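Side-chain contacts in F-actin-capping protein subunit alpha (Dictyostelium discoideum, PDB 4AKR), which caps the fast-growing barbed ends of actin filaments independently of calcium, blocking subunit exchange there without severing the filaments: residues Thr123-Asn127 with Glu128-Asn132; Phe48-Tyr51 with Asn52-Met56; Gly99-Ala103 with Ser104-Glu108; Ala11-Phe14 with Leu15-Pro19. All coordinates share one frame; numbering follows the deposited sequence.

Contact 1 (Thr123-Asn127 with Glu128-Asn132); sequences TKYCN and EYYPN
Tyr-125, Tyr-129 and Tyr-130 form an aromatic cluster at the C-terminal end of helix 112-129, with Tyr-125 one turn before the other two. Packing is closest between Tyr-125 and Tyr-129, whose CE1 and CD1 atoms are 3.4 Å apart. Their planes are inclined by 41°, so the rings neither stack nor meet edge to face. Through CE2, on the same side of its ring plane, Tyr-125 also meets Tyr-130 in an offset edge-to-face pair: the Tyr-130 edge is directed at the Tyr-125 face, with planes at 72° and centroids 6.0 Å apart. With CG of Tyr-125 opposite its backbone N (chi1 179°), the ring swings toward the helix end and reaches both neighbours. Tyrosine suits positions 125 and 130 because the ring packs while the hydroxyl can still bond: the OH groups of Tyr-125 and Tyr-130 both bond to Glu-232 of helix 217-248 and to the other protein chain. Replacing Tyr-125 by alanine would probably open a gap beside the two remaining rings and cost Glu-232 one of its hydroxyl partners.

The opposite character prevails at Lys-124 and Asn-127, which are exposed. Lys-124 turns its amine back to Glu-121, an ion pair suited to a hydrated surface, and gives the contact mainly its carbonyl, which accepts from Glu-128 N. The polypeptide leaves helical geometry at Tyr-130, yet one further backbone bond still ties this residue to the last turn: its N lies 2.9 Å from Cys-126 O.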
loop_
_atom_site.group_PDB
_atom_site.type_symbol
_atom_site.label_atom_id
_atom_site.label_comp_id
_atom_site.label_asym_id
_atom_site.label_seq_id
_atom_site.Cartn_x
_atom_site.Cartn_y
_atom_site.Cartn_z
ATOM N N THR A 123 -9.226 28.483 -7.467
ATOM C CA THR A 123 -8.889 28.226 -8.858
ATOM C C THR A 123 -7.425 28.560 -9.147
ATOM O O THR A 123 -6.693 27.718 -9.669
ATOM C CB THR A 123 -9.823 29.023 -9.809
ATOM O OG1 THR A 123 -11.185 28.661 -9.549
ATOM C CG2 THR A 123 -9.516 28.699 -11.254
ATOM N N LYS A 124 -6.995 29.771 -8.798
ATOM C CA LYS A 124 -5.604 30.184 -9.008
ATOM C C LYS A 124 -4.630 29.314 -8.204
ATOM O O LYS A 124 -3.574 28.919 -8.698
ATOM C CB LYS A 124 -5.414 31.654 -8.610
ATOM C CG LYS A 124 -6.202 32.635 -9.475
ATOM C CD LYS A 124 -6.033 34.101 -9.023
ATOM C CE LYS A 124 -6.758 34.388 -7.715
ATOM N NZ LYS A 124 -6.790 35.847 -7.357
ATOM N N TYR A 125 -4.976 29.035 -6.956
ATOM C CA TYR A 125 -4.125 28.211 -6.111
ATOM C C TYR A 125 -3.958 26.836 -6.752
ATOM O O TYR A 125 -2.858 26.314 -6.847
ATOM C CB TYR A 125 -4.744 28.063 -4.720
ATOM C CG TYR A 125 -3.929 27.200 -3.781
ATOM C CD1 TYR A 125 -2.653 27.587 -3.372
ATOM C CD2 TYR A 125 -4.428 25.978 -3.320
ATOM C CE1 TYR A 125 -1.891 26.773 -2.531
ATOM C CE2 TYR A 125 -3.676 25.158 -2.479
ATOM C CZ TYR A 125 -2.409 25.560 -2.090
ATOM O OH TYR A 125 -1.660 24.741 -1.281
ATOM N N CYS A 126 -5.069 26.266 -7.194
ATOM C CA CYS A 126 -5.096 24.956 -7.830
ATOM C C CYS A 126 -4.254 24.946 -9.115
ATOM O O CYS A 126 -3.480 24.012 -9.358
ATOM C CB CYS A 126 -6.553 24.587 -8.128
ATOM S SG CYS A 126 -6.861 22.874 -8.590
ATOM N N ASN A 127 -4.394 25.988 -9.931
ATOM C CA ASN A 127 -3.637 26.078 -11.176
ATOM C C ASN A 127 -2.155 26.243 -10.900
ATOM O O ASN A 127 -1.325 25.801 -11.689
ATOM C CB ASN A 127 -4.102 27.263 -12.034
ATOM C CG ASN A 127 -5.485 27.066 -12.604
ATOM O OD1 ASN A 127 -6.081 25.996 -12.471
ATOM N ND2 ASN A 127 -6.009 28.103 -13.253
ATOM N N GLU A 128 -1.825 26.876 -9.779
ATOM C CA GLU A 128 -0.433 27.112 -9.421
ATOM C C GLU A 128 0.304 25.909 -8.833
ATOM O O GLU A 128 1.448 25.644 -9.204
ATOM C CB GLU A 128 -0.345 28.283 -8.440
ATOM C CG GLU A 128 1.056 28.552 -7.899
ATOM C CD GLU A 128 1.947 29.292 -8.879
ATOM O OE1 GLU A 128 1.679 30.485 -9.145
ATOM O OE2 GLU A 128 2.919 28.687 -9.384
ATOM N N TYR A 129 -0.338 25.165 -7.939
ATOM C CA TYR A 129 0.351 24.041 -7.309
ATOM C C TYR A 129 -0.061 22.626 -7.699
ATOM O O TYR A 129 0.600 21.662 -7.317
ATOM C CB TYR A 129 0.270 24.188 -5.789
ATOM C CG TYR A 129 0.898 25.467 -5.300
ATOM C CD1 TYR A 129 0.156 26.645 -5.223
ATOM C CD2 TYR A 129 2.249 25.514 -4.957
ATOM C CE1 TYR A 129 0.741 27.838 -4.816
ATOM C CE2 TYR A 129 2.848 26.710 -4.552
ATOM C CZ TYR A 129 2.084 27.864 -4.484
ATOM O OH TYR A 129 2.659 29.042 -4.072
ATOM N N TYR A 130 -1.141 22.491 -8.451
ATOM C CA TYR A 130 -1.590 21.171 -8.849
ATOM C C TYR A 130 -1.832 21.101 -10.353
ATOM O O TYR A 130 -2.930 21.369 -10.830
ATOM C CB TYR A 130 -2.871 20.802 -8.089
ATOM C CG TYR A 130 -2.734 20.834 -6.578
ATOM C CD1 TYR A 130 -2.315 19.703 -5.883
ATOM C CD2 TYR A 130 -3.023 21.991 -5.844
ATOM C CE1 TYR A 130 -2.184 19.711 -4.502
ATOM C CE2 TYR A 130 -2.898 22.012 -4.450
ATOM C CZ TYR A 130 -2.475 20.862 -3.789
ATOM O OH TYR A 130 -2.337 20.836 -2.425
ATOM N N PRO A 131 -0.797 20.731 -11.119
ATOM C CA PRO A 131 -0.876 20.618 -12.582
ATOM C C PRO A 131 -2.152 19.970 -13.139
ATOM O O PRO A 131 -2.784 20.538 -14.024
ATOM C CB PRO A 131 0.403 19.851 -12.946
ATOM C CG PRO A 131 0.877 19.241 -11.620
ATOM C CD PRO A 131 0.520 20.298 -10.627
ATOM N N ASN A 132 -2.536 18.794 -12.650
ATOM C CA ASN A 132 -3.770 18.162 -13.137
ATOM C C ASN A 132 -4.924 18.292 -12.152
ATOM O O ASN A 132 -5.898 17.536 -12.227
ATOM C CB ASN A 132 -3.572 16.668 -13.410
ATOM C CG ASN A 132 -2.541 16.404 -14.469
ATOM O OD1 ASN A 132 -2.469 17.120 -15.473
ATOM N ND2 ASN A 132 -1.735 15.361 -14.261
#

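Contact 2 (Phe48-Tyr51 with Asn52-Met56); sequences FREY and NTSQM
Gln-55 lays its CG over the face of the Tyr-51 ring, 3.6 Å from the ring centroid and nearly on the ring normal, a CH-pi contact one helical turn apart. The chain bends at chi2 (-74°), bringing the amide along the ring, and its plane ends only 11° from that of the ring. Asn-52 comes at the ring differently: its OD1 lies in the ring plane, at the edge, 3.9 Å from CD2. This OD1 is buried and has no partner in the model, whereas ND2 of the same amide bonds to His-92 O.

Behind these side chains runs the last turn of helix 44-55, closed by a Schellman motif with Met-56, at positive phi, as its C-prime residue. Ser-54 suits this turn because its short hydroxyl can fold back: Glu-50 O accepts from both Ser-54 OG (2.5 Å) and Ser-54 N (3.1 Å).

Farther out, Tyr-51 stacks on Phe-23 and sends its hydroxyl to Pro-19 O, while Arg-166 holds Gln-55 OE1. A leucine in place of Tyr-51 would probably deprive Gln-55 CG of its aromatic face and leave Pro-19 O without its hydroxyl mate. One turn earlier, Arg-49 forms a salt bridge with Glu-73.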
loop_
_atom_site.group_PDB
_atom_site.type_symbol
_atom_site.label_atom_id
_atom_site.label_comp_id
_atom_site.label_asym_id
_atom_site.label_seq_id
_atom_site.Cartn_x
_atom_site.Cartn_y
_atom_site.Cartn_z
ATOM N N PHE A 48 -20.007 1.716 -5.050
ATOM C CA PHE A 48 -19.291 2.550 -6.011
ATOM C C PHE A 48 -19.400 4.030 -5.623
ATOM O O PHE A 48 -18.423 4.785 -5.709
ATOM C CB PHE A 48 -19.848 2.331 -7.420
ATOM C CG PHE A 48 -19.437 1.026 -8.044
ATOM C CD1 PHE A 48 -19.623 -0.175 -7.373
ATOM C CD2 PHE A 48 -18.893 0.998 -9.324
ATOM C CE1 PHE A 48 -19.274 -1.391 -7.972
ATOM C CE2 PHE A 48 -18.543 -0.206 -9.930
ATOM C CZ PHE A 48 -18.734 -1.407 -9.251
ATOM N N ARG A 49 -20.588 4.439 -5.192
ATOM C CA ARG A 49 -20.815 5.818 -4.767
ATOM C C ARG A 49 -19.842 6.245 -3.655
ATOM O O ARG A 49 -19.314 7.366 -3.662
ATOM C CB ARG A 49 -22.265 5.964 -4.296
ATOM C CG ARG A 49 -22.563 7.218 -3.506
ATOM C CD ARG A 49 -24.061 7.373 -3.311
ATOM N NE ARG A 49 -24.377 8.396 -2.325
ATOM C CZ ARG A 49 -24.441 8.172 -1.018
ATOM N NH1 ARG A 49 -24.214 6.953 -0.544
ATOM N NH2 ARG A 49 -24.730 9.162 -0.183
ATOM N N GLU A 50 -19.610 5.344 -2.702
ATOM C CA GLU A 50 -18.705 5.608 -1.581
ATOM C C GLU A 50 -17.278 5.847 -2.077
ATOM O O GLU A 50 -16.599 6.762 -1.620
ATOM C CB GLU A 50 -18.745 4.432 -0.602
ATOM C CG GLU A 50 -17.697 4.455 0.504
ATOM C CD GLU A 50 -17.711 5.732 1.333
ATOM O OE1 GLU A 50 -18.802 6.308 1.523
ATOM O OE2 GLU A 50 -16.628 6.148 1.809
ATOM N N TYR A 51 -16.837 5.020 -3.022
ATOM C CA TYR A 51 -15.509 5.150 -3.608
ATOM C C TYR A 51 -15.401 6.450 -4.415
ATOM O O TYR A 51 -14.537 7.290 -4.147
ATOM C CB TYR A 51 -15.223 3.968 -4.542
ATOM C CG TYR A 51 -13.871 4.031 -5.216
ATOM C CD1 TYR A 51 -12.721 3.572 -4.569
ATOM C CD2 TYR A 51 -13.735 4.587 -6.487
ATOM C CE1 TYR A 51 -11.475 3.664 -5.172
ATOM C CE2 TYR A 51 -12.495 4.686 -7.100
ATOM C CZ TYR A 51 -11.370 4.221 -6.441
ATOM O OH TYR A 51 -10.147 4.290 -7.062
ATOM N N ASN A 52 -16.283 6.606 -5.401
ATOM C CA ASN A 52 -16.264 7.787 -6.254
ATOM C C ASN A 52 -16.212 9.088 -5.469
ATOM O O ASN A 52 -15.363 9.942 -5.725
ATOM C CB ASN A 52 -17.485 7.826 -7.176
ATOM C CG ASN A 52 -17.454 6.753 -8.234
ATOM O OD1 ASN A 52 -16.387 6.379 -8.726
ATOM N ND2 ASN A 52 -18.629 6.260 -8.611
ATOM N N THR A 53 -17.117 9.232 -4.509
ATOM C CA THR A 53 -17.174 10.455 -3.721
ATOM C C THR A 53 -16.018 10.648 -2.744
ATOM O O THR A 53 -15.575 11.772 -2.545
ATOM C CB THR A 53 -18.515 10.560 -2.959
ATOM O OG1 THR A 53 -18.753 9.343 -2.246
ATOM C CG2 THR A 53 -19.665 10.799 -3.926
ATOM N N SER A 54 -15.520 9.574 -2.139
ATOM C CA SER A 54 -14.413 9.726 -1.198
ATOM C C SER A 54 -13.101 9.975 -1.931
ATOM O O SER A 54 -12.187 10.581 -1.383
ATOM C CB SER A 54 -14.307 8.504 -0.274
ATOM O OG SER A 54 -14.234 7.298 -1.004
ATOM N N GLN A 55 -13.018 9.512 -3.172
ATOM C CA GLN A 55 -11.833 9.722 -4.004
ATOM C C GLN A 55 -11.948 11.092 -4.667
ATOM O O GLN A 55 -10.965 11.628 -5.189
ATOM C CB GLN A 55 -11.755 8.668 -5.105
ATOM C CG GLN A 55 -11.303 7.309 -4.641
ATOM C CD GLN A 55 -9.819 7.272 -4.335
ATOM O OE1 GLN A 55 -8.995 7.671 -5.162
ATOM N NE2 GLN A 55 -9.471 6.782 -3.151
ATOM N N MET A 56 -13.158 11.652 -4.642
ATOM C CA MET A 56 -13.414 12.938 -5.268
ATOM C C MET A 56 -12.953 12.875 -6.731
ATOM O O MET A 56 -12.118 13.664 -7.177
ATOM C CB MET A 56 -12.680 14.065 -4.532
ATOM C CG MET A 56 -12.975 14.141 -3.031
ATOM S SD MET A 56 -12.675 15.776 -2.316
ATOM C CE MET A 56 -10.917 15.853 -2.289
#

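Contact 3 (Gly99-Ala103 with Ser104-Glu108); sequences GERSA and SGEIE
Arg-101 and Glu-106 bring their charged ends together almost perpendicularly, the guanidinium and carboxylate planes lying 79° apart. The salt bridge is long, with Arg-101 NH1 3.9 Å from Glu-106 OE1, so attraction here is mostly a matter of charge; OE2 lies in the guanidinium plane, at its edge by NH2. NH1 also makes a weak bond to Ser-102 O, in the adjoining residue of its own strand.

Glu-106 is steadied more firmly by backbone. Its chain bends at chi2 (70°) and returns OE1 to Ser-104 N, a 2.8 Å hydrogen bond received on the syn side of the carboxylate. The same oxygen rests against Ala-103, 3.2 Å from its CA. A small residue fits there, between Glu-106 OE1 and the end of Ile-107, whose CD1 lies 4.0 Å from Ala-103 CB. Between Ser-104 and Glu-106, Gly-105 takes a positive phi at which a beta carbon would collide with the preceding carbonyl oxygen.

Ile-107 and Glu-106 both touch Leu-80 of strand 78-81, on the side of the loop that faces the sheet, while Arg-101 and Ser-104 are exposed. The arrangement is that of a connecting loop pinned by a side-chain-to-backbone bond as it leaves strand 96-102, an outermost strand, within this chain, of the four-stranded antiparallel sheet, toward helix 112-129.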
loop_
_atom_site.group_PDB
_atom_site.type_symbol
_atom_site.label_atom_id
_atom_site.label_comp_id
_atom_site.label_asym_id
_atom_site.label_seq_id
_atom_site.Cartn_x
_atom_site.Cartn_y
_atom_site.Cartn_z
ATOM N N GLY A 99 -26.324 13.572 -16.935
ATOM C CA GLY A 99 -27.156 14.756 -16.998
ATOM C C GLY A 99 -26.420 16.036 -16.653
ATOM O O GLY A 99 -25.429 16.027 -15.921
ATOM N N GLU A 100 -26.908 17.143 -17.200
ATOM C CA GLU A 100 -26.323 18.452 -16.960
ATOM C C GLU A 100 -27.432 19.495 -17.077
ATOM O O GLU A 100 -28.082 19.606 -18.115
ATOM C CB GLU A 100 -25.213 18.741 -17.982
ATOM C CG GLU A 100 -23.872 18.062 -17.697
ATOM C CD GLU A 100 -22.880 18.202 -18.855
ATOM O OE1 GLU A 100 -22.761 19.303 -19.432
ATOM O OE2 GLU A 100 -22.206 17.208 -19.189
ATOM N N ARG A 101 -27.662 20.241 -16.004
ATOM C CA ARG A 101 -28.684 21.278 -16.011
ATOM C C ARG A 101 -28.252 22.467 -15.167
ATOM O O ARG A 101 -27.309 22.379 -14.386
ATOM C CB ARG A 101 -30.015 20.736 -15.481
ATOM C CG ARG A 101 -30.050 20.441 -13.989
ATOM C CD ARG A 101 -31.483 20.150 -13.570
ATOM N NE ARG A 101 -31.635 19.720 -12.184
ATOM C CZ ARG A 101 -31.633 20.528 -11.129
ATOM N NH1 ARG A 101 -31.478 21.835 -11.283
ATOM N NH2 ARG A 101 -31.820 20.026 -9.913
ATOM N N SER A 102 -28.951 23.579 -15.343
ATOM C CA SER A 102 -28.670 24.790 -14.599
ATOM C C SER A 102 -29.217 24.646 -13.189
ATOM O O SER A 102 -30.264 24.024 -12.981
ATOM C CB SER A 102 -29.352 25.982 -15.263
ATOM O OG SER A 102 -28.960 26.110 -16.608
ATOM N N ALA A 103 -28.514 25.216 -12.219
ATOM C CA ALA A 103 -28.990 25.159 -10.842
ATOM C C ALA A 103 -30.245 26.037 -10.780
ATOM O O ALA A 103 -30.372 27.002 -11.528
ATOM C CB ALA A 103 -27.925 25.686 -9.889
ATOM N N SER A 104 -31.171 25.703 -9.895
ATOM C CA SER A 104 -32.386 26.480 -9.788
ATOM C C SER A 104 -32.757 26.771 -8.342
ATOM O O SER A 104 -33.939 26.823 -7.995
ATOM C CB SER A 104 -33.525 25.743 -10.499
ATOM O OG SER A 104 -33.633 24.397 -10.063
ATOM N N GLY A 105 -31.744 26.965 -7.501
ATOM C CA GLY A 105 -31.987 27.256 -6.100
ATOM C C GLY A 105 -31.055 26.539 -5.136
ATOM O O GLY A 105 -31.009 26.882 -3.952
ATOM N N GLU A 106 -30.313 25.550 -5.636
ATOM C CA GLU A 106 -29.378 24.779 -4.810
ATOM C C GLU A 106 -28.270 25.642 -4.220
ATOM O O GLU A 106 -27.733 25.344 -3.157
ATOM C CB GLU A 106 -28.726 23.661 -5.622
ATOM C CG GLU A 106 -29.681 22.597 -6.136
ATOM C CD GLU A 106 -30.602 23.105 -7.224
ATOM O OE1 GLU A 106 -30.114 23.757 -8.164
ATOM O OE2 GLU A 106 -31.814 22.837 -7.146
ATOM N N ILE A 107 -27.919 26.707 -4.926
ATOM C CA ILE A 107 -26.869 27.602 -4.469
ATOM C C ILE A 107 -27.461 28.681 -3.571
ATOM O O ILE A 107 -28.448 29.325 -3.929
ATOM C CB ILE A 107 -26.161 28.257 -5.677
ATOM C CG1 ILE A 107 -25.612 27.159 -6.601
ATOM C CG2 ILE A 107 -25.055 29.193 -5.195
ATOM C CD1 ILE A 107 -25.041 27.667 -7.915
ATOM N N GLU A 108 -26.867 28.868 -2.398
ATOM C CA GLU A 108 -27.344 29.886 -1.470
ATOM C C GLU A 108 -26.849 31.258 -1.906
ATOM O O GLU A 108 -25.688 31.604 -1.693
ATOM C CB GLU A 108 -26.860 29.572 -0.055
ATOM C CG GLU A 108 -27.545 28.366 0.556
ATOM C CD GLU A 108 -26.896 27.919 1.843
ATOM O OE1 GLU A 108 -26.706 28.769 2.742
ATOM O OE2 GLU A 108 -26.580 26.713 1.953
#

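Contact 4 (Ala11-Phe14 with Leu15-Pro19); sequences ATNF and LLNAP
Asn-13 O receives two N-H groups of Asn-17: the side-chain ND2 at 2.8 Å, and the backbone N in a weak bond at 3.3 Å. The first is nearly straight, with an N-H...O angle of 169°, and the oxygen lies almost in the amide plane of Asn-17. This side chain thus folds back upon the turn before it, with CG beside its own backbone N (chi1 -79°). Asparagine is well matched to a position just past helix 4-16, where its short amide can add a donor for a carbonyl near the helix end. Its backbone N also reaches Phe-14 O at 2.9 Å, approaching from well above the carbonyl plane, as the turn tightens.

Upstream the bonding is ordinary helix, Thr-12 O accepting from Leu-16 N at 3.0 Å. Here Thr-12 and Leu-16 run side by side in the same direction, CG2 of the threonine lying 3.9 Å from CD1 of the leucine. Threonine serves two purposes: its methyl offers this apolar surface while OG1 bonds back to Val-8 O.

Leu-15 faces inward, where a branched apolar chain can meet both Val-30 of helix 23-31 and Phe-48 of helix 44-55. Leu-16 touches Glu-50 of the latter helix, Ala-18 reaches Val-26 of the former, and Phe-14 and Asn-17 pack against the other protein chain, Asn-17 OD1 making a weak hydrogen bond to a polar side chain of that chain.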
loop_
_atom_site.group_PDB
_atom_site.type_symbol
_atom_site.label_atom_id
_atom_site.label_comp_id
_atom_site.label_asym_id
_atom_site.label_seq_id
_atom_site.Cartn_x
_atom_site.Cartn_y
_atom_site.Cartn_z
ATOM N N ALA A 11 -16.221 -9.131 -1.064
ATOM C CA ALA A 11 -16.069 -8.395 -2.313
ATOM C C ALA A 11 -16.281 -6.893 -2.161
ATOM O O ALA A 11 -15.704 -6.115 -2.908
ATOM C CB ALA A 11 -17.023 -8.949 -3.362
ATOM N N THR A 12 -17.112 -6.488 -1.203
ATOM C CA THR A 12 -17.374 -5.070 -0.974
ATOM C C THR A 12 -16.098 -4.433 -0.464
ATOM O O THR A 12 -15.741 -3.331 -0.862
ATOM C CB THR A 12 -18.502 -4.846 0.075
ATOM O OG1 THR A 12 -19.735 -5.370 -0.421
ATOM C CG2 THR A 12 -18.687 -3.360 0.361
ATOM N N ASN A 13 -15.406 -5.135 0.422
ATOM C CA ASN A 13 -14.160 -4.616 0.980
ATOM C C ASN A 13 -13.045 -4.489 -0.049
ATOM O O ASN A 13 -12.203 -3.594 0.061
ATOM C CB ASN A 13 -13.706 -5.488 2.148
ATOM C CG ASN A 13 -14.274 -5.017 3.462
ATOM O OD1 ASN A 13 -13.658 -4.208 4.160
ATOM N ND2 ASN A 13 -15.465 -5.495 3.796
ATOM N N PHE A 14 -13.016 -5.383 -1.034
ATOM C CA PHE A 14 -11.997 -5.279 -2.071
ATOM C C PHE A 14 -12.255 -3.973 -2.815
ATOM O O PHE A 14 -11.394 -3.090 -2.884
ATOM C CB PHE A 14 -12.081 -6.451 -3.060
ATOM C CG PHE A 14 -11.697 -7.784 -2.470
ATOM C CD1 PHE A 14 -10.950 -7.860 -1.297
ATOM C CD2 PHE A 14 -12.081 -8.964 -3.091
ATOM C CE1 PHE A 14 -10.595 -9.088 -0.756
ATOM C CE2 PHE A 14 -11.733 -10.193 -2.559
ATOM C CZ PHE A 14 -10.987 -10.256 -1.386
ATOM N N LEU A 15 -13.465 -3.851 -3.347
ATOM C CA LEU A 15 -13.868 -2.673 -4.101
ATOM C C LEU A 15 -13.574 -1.360 -3.384
ATOM O O LEU A 15 -12.977 -0.446 -3.962
ATOM C CB LEU A 15 -15.365 -2.757 -4.452
ATOM C CG LEU A 15 -15.780 -3.902 -5.388
ATOM C CD1 LEU A 15 -17.283 -3.841 -5.677
ATOM C CD2 LEU A 15 -14.986 -3.798 -6.689
ATOM N N LEU A 16 -13.976 -1.264 -2.124
ATOM C CA LEU A 16 -13.755 -0.043 -1.362
ATOM C C LEU A 16 -12.287 0.285 -1.154
ATOM O O LEU A 16 -11.937 1.433 -0.899
ATOM C CB LEU A 16 -14.445 -0.135 0.005
ATOM C CG LEU A 16 -15.970 0.009 0.041
ATOM C CD1 LEU A 16 -16.487 -0.364 1.422
ATOM C CD2 LEU A 16 -16.358 1.438 -0.319
ATOM N N ASN A 17 -11.427 -0.718 -1.267
ATOM C CA ASN A 17 -10.002 -0.509 -1.043
ATOM C C ASN A 17 -9.125 -0.449 -2.280
ATOM O O ASN A 17 -7.898 -0.521 -2.181
ATOM C CB ASN A 17 -9.484 -1.584 -0.089
ATOM C CG ASN A 17 -9.828 -1.280 1.347
ATOM O OD1 ASN A 17 -9.192 -0.442 1.978
ATOM N ND2 ASN A 17 -10.859 -1.940 1.865
ATOM N N ALA A 18 -9.749 -0.310 -3.444
ATOM C CA ALA A 18 -9.002 -0.234 -4.688
ATOM C C ALA A 18 -8.137 1.019 -4.695
ATOM O O ALA A 18 -8.547 2.076 -4.205
ATOM C CB ALA A 18 -9.963 -0.208 -5.879
ATOM N N PRO A 19 -6.916 0.913 -5.237
ATOM C CA PRO A 19 -6.054 2.096 -5.273
ATOM C C PRO A 19 -6.629 3.117 -6.250
ATOM O O PRO A 19 -7.508 2.801 -7.061
ATOM C CB PRO A 19 -4.703 1.535 -5.735
ATOM C CG PRO A 19 -5.085 0.344 -6.563
ATOM C CD PRO A 19 -6.224 -0.273 -5.773
#

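Contacts 1, 2 and 4 each finish a helix, whereas contact 3 finishes a strand. Contact 2 is the buried one and contact 3 the surface one; contacts 1 and 4 are partly buried and also reach the second protein chain, which contacts 2 and 3 do not touch. Only contacts 2 and 4 meet each other, their centres 11 Å apart, joining helices 44-55 and 4-16 through packing such as Glu-50 CG against Leu-16 CD2 at 3.4 Å. Chemistry follows place: tyrosine rings in contact 1, a ring, amides and a hydroxyl folded onto the backbone in contact 2, a long ion pair at the surface in contact 3, and a side-chain amide bonded to a backbone carbonyl in contact 4.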